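Local coordinates for putative uronate isomerase (Thermotoga maritima, PDB 4NAR), which is of uncertain function, named a putative uronate isomerase and possibly acting as a lactate racemase, at residues T178-A183 / P198-I203. Numbering follows the deposited sequence.
With SO4 (sulfate ion), chain B.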
loop_
_atom_site.group_PDB
_atom_site.type_symbol
_atom_site.label_atom_id
_atom_site.label_comp_id
_atom_site.label_asym_id
_atom_site.label_seq_id
_atom_site.Cartn_x
_atom_site.Cartn_y
_atom_site.Cartn_z
ATOM N N THR A 178 -5.022 13.399 3.736
ATOM C CA THR A 178 -4.121 14.472 3.352
ATOM C C THR A 178 -3.017 13.987 2.428
ATOM O O THR A 178 -2.757 14.620 1.398
ATOM C CB THR A 178 -3.472 15.129 4.590
ATOM O OG1 THR A 178 -4.485 15.766 5.377
ATOM C CG2 THR A 178 -2.414 16.163 4.181
ATOM N N PHE A 179 -2.360 12.879 2.770
ATOM C CA PHE A 179 -1.281 12.442 1.886
ATOM C C PHE A 179 -1.812 11.882 0.565
ATOM O O PHE A 179 -1.213 12.100 -0.490
ATOM C CB PHE A 179 -0.247 11.528 2.580
ATOM C CG PHE A 179 -0.574 10.050 2.557
ATOM C CD1 PHE A 179 -0.483 9.300 1.383
ATOM C CD2 PHE A 179 -0.885 9.388 3.741
ATOM C CE1 PHE A 179 -0.753 7.937 1.377
ATOM C CE2 PHE A 179 -1.146 8.017 3.746
ATOM C CZ PHE A 179 -1.080 7.290 2.560
ATOM N N HIS A 180 -2.937 11.174 0.625
ATOM C CA HIS A 180 -3.546 10.652 -0.596
ATOM C C HIS A 180 -3.922 11.787 -1.557
ATOM O O HIS A 180 -3.692 11.689 -2.767
ATOM C CB HIS A 180 -4.760 9.777 -0.278
ATOM C CG HIS A 180 -4.409 8.365 0.068
ATOM N ND1 HIS A 180 -3.858 7.487 -0.846
ATOM C CD2 HIS A 180 -4.539 7.669 1.225
ATOM C CE1 HIS A 180 -3.657 6.316 -0.267
ATOM N NE2 HIS A 180 -4.063 6.401 0.991
ATOM N N TRP A 181 -4.475 12.871 -1.017
ATOM C CA TRP A 181 -4.864 13.996 -1.849
ATOM C C TRP A 181 -3.652 14.750 -2.392
ATOM O O TRP A 181 -3.637 15.152 -3.557
ATOM C CB TRP A 181 -5.783 14.946 -1.076
ATOM C CG TRP A 181 -6.416 15.986 -1.956
ATOM C CD1 TRP A 181 -6.213 17.342 -1.903
ATOM C CD2 TRP A 181 -7.331 15.760 -3.037
ATOM N NE1 TRP A 181 -6.953 17.970 -2.880
ATOM C CE2 TRP A 181 -7.654 17.016 -3.597
ATOM C CE3 TRP A 181 -7.930 14.612 -3.585
ATOM C CZ2 TRP A 181 -8.533 17.169 -4.675
ATOM C CZ3 TRP A 181 -8.809 14.759 -4.667
ATOM C CH2 TRP A 181 -9.100 16.029 -5.195
ATOM N N ALA A 182 -2.650 14.963 -1.534
ATOM C CA ALA A 182 -1.387 15.574 -1.946
ATOM C C ALA A 182 -0.802 14.785 -3.117
ATOM O O ALA A 182 -0.366 15.368 -4.120
ATOM C CB ALA A 182 -0.394 15.598 -0.773
ATOM N N ALA A 183 -0.819 13.460 -2.990
ATOM C CA ALA A 183 -0.249 12.578 -4.004
ATOM C C ALA A 183 -0.995 12.676 -5.324
ATOM O O ALA A 183 -0.383 12.746 -6.391
ATOM C CB ALA A 183 -0.238 11.121 -3.505
ATOM N N PRO A 198 5.381 14.471 -2.465
ATOM C CA PRO A 198 4.649 15.116 -1.355
ATOM C C PRO A 198 4.184 14.181 -0.228
ATOM O O PRO A 198 4.317 14.552 0.946
ATOM C CB PRO A 198 3.420 15.730 -2.046
ATOM C CG PRO A 198 3.853 15.941 -3.468
ATOM C CD PRO A 198 4.788 14.803 -3.780
ATOM N N ALA A 199 3.619 13.024 -0.576
ATOM C CA ALA A 199 3.107 12.076 0.429
ATOM C C ALA A 199 4.232 11.573 1.333
ATOM O O ALA A 199 4.062 11.427 2.548
ATOM C CB ALA A 199 2.418 10.890 -0.243
ATOM N N ARG A 200 5.377 11.304 0.721
ATOM C CA ARG A 200 6.556 10.865 1.442
ATOM C C ARG A 200 7.034 12.002 2.407
ATOM O O ARG A 200 7.402 11.748 3.564
ATOM C CB ARG A 200 7.606 10.447 0.402
ATOM C CG ARG A 200 8.412 9.195 0.696
ATOM C CD ARG A 200 7.612 7.874 0.647
ATOM N NE ARG A 200 7.933 7.112 1.850
ATOM C CZ ARG A 200 7.756 5.806 2.052
ATOM N NH1 ARG A 200 7.248 4.998 1.123
ATOM N NH2 ARG A 200 8.102 5.309 3.234
ATOM N N LYS A 201 6.972 13.259 1.965
ATOM C CA LYS A 201 7.258 14.395 2.865
ATOM C C LYS A 201 6.309 14.478 4.063
ATOM O O LYS A 201 6.752 14.693 5.201
ATOM C CB LYS A 201 7.209 15.724 2.112
ATOM C CG LYS A 201 8.424 15.991 1.228
ATOM C CD LYS A 201 8.210 17.263 0.392
ATOM C CE LYS A 201 9.500 17.698 -0.295
ATOM N NZ LYS A 201 9.891 16.694 -1.318
ATOM N N ILE A 202 5.009 14.337 3.798
ATOM C CA ILE A 202 3.985 14.353 4.845
ATOM C C ILE A 202 4.197 13.201 5.840
ATOM O O ILE A 202 4.152 13.385 7.067
ATOM C CB ILE A 202 2.566 14.224 4.236
ATOM C CG1 ILE A 202 2.205 15.488 3.451
ATOM C CG2 ILE A 202 1.526 13.978 5.318
ATOM C CD1 ILE A 202 0.897 15.363 2.678
ATOM N N ILE A 203 4.433 12.015 5.288
ATOM C CA ILE A 203 4.634 10.815 6.083
ATOM C C ILE A 203 5.836 10.960 7.006
ATOM O O ILE A 203 5.757 10.609 8.194
ATOM C CB ILE A 203 4.795 9.564 5.170
ATOM C CG1 ILE A 203 3.426 9.133 4.628
ATOM C CG2 ILE A 203 5.476 8.405 5.919
ATOM C CD1 ILE A 203 3.510 8.024 3.593
HETATM S S SO4 B . -5.190 2.978 2.391
HETATM O O1 SO4 B . -4.121 3.989 2.459
HETATM O O2 SO4 B . -4.999 2.001 3.475
HETATM O O3 SO4 B . -6.494 3.645 2.513
HETATM O O4 SO4 B . -5.127 2.284 1.087
#
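H180 is among the side chains that grip a bound sulfate, probably taken from the crystallisation liquor: its NE2 donates to sulfate O1 at 2.8 Å, a nearly straight bond (163°) with the oxygen in the plane of the imidazole. T72, W283 and N348 also hydrogen-bond to the ion. The other ring nitrogen, ND1, has a weak hydrogen bond to S156 OG, and CE1 of F179 sits over the centre of one imidazole face, 3.6 Å above its plane. Replacing H180 by an alanine would probably leave O1 without this donor and the F179 ring without its flat neighbour, freer to turn.

F179 links this polar site to an apolar, antiparallel pair of helices, 173-186 and 198-213. With CG between the backbone N and carbonyl carbon (chi1 88°), its ring is set obliquely against A199, CD1 lying 3.7 Å from A199 CB. I202 reaches across with CD1, which meets T178 CG2 and, at 3.7 Å, A182 CB; the latter methyl also touches P198 CB (4.0 Å). The axes of the two segments, at 155°, come within 8.4 Å, which the small alanines probably permit. Helix 115-121 covers I202 with F117 and M121. The pair thus illustrates a division of labour within one helix: aliphatic groups and a phenyl ring join it to its partner, while the neighbouring histidine, its CB pointing away from that partner, holds a sulfate.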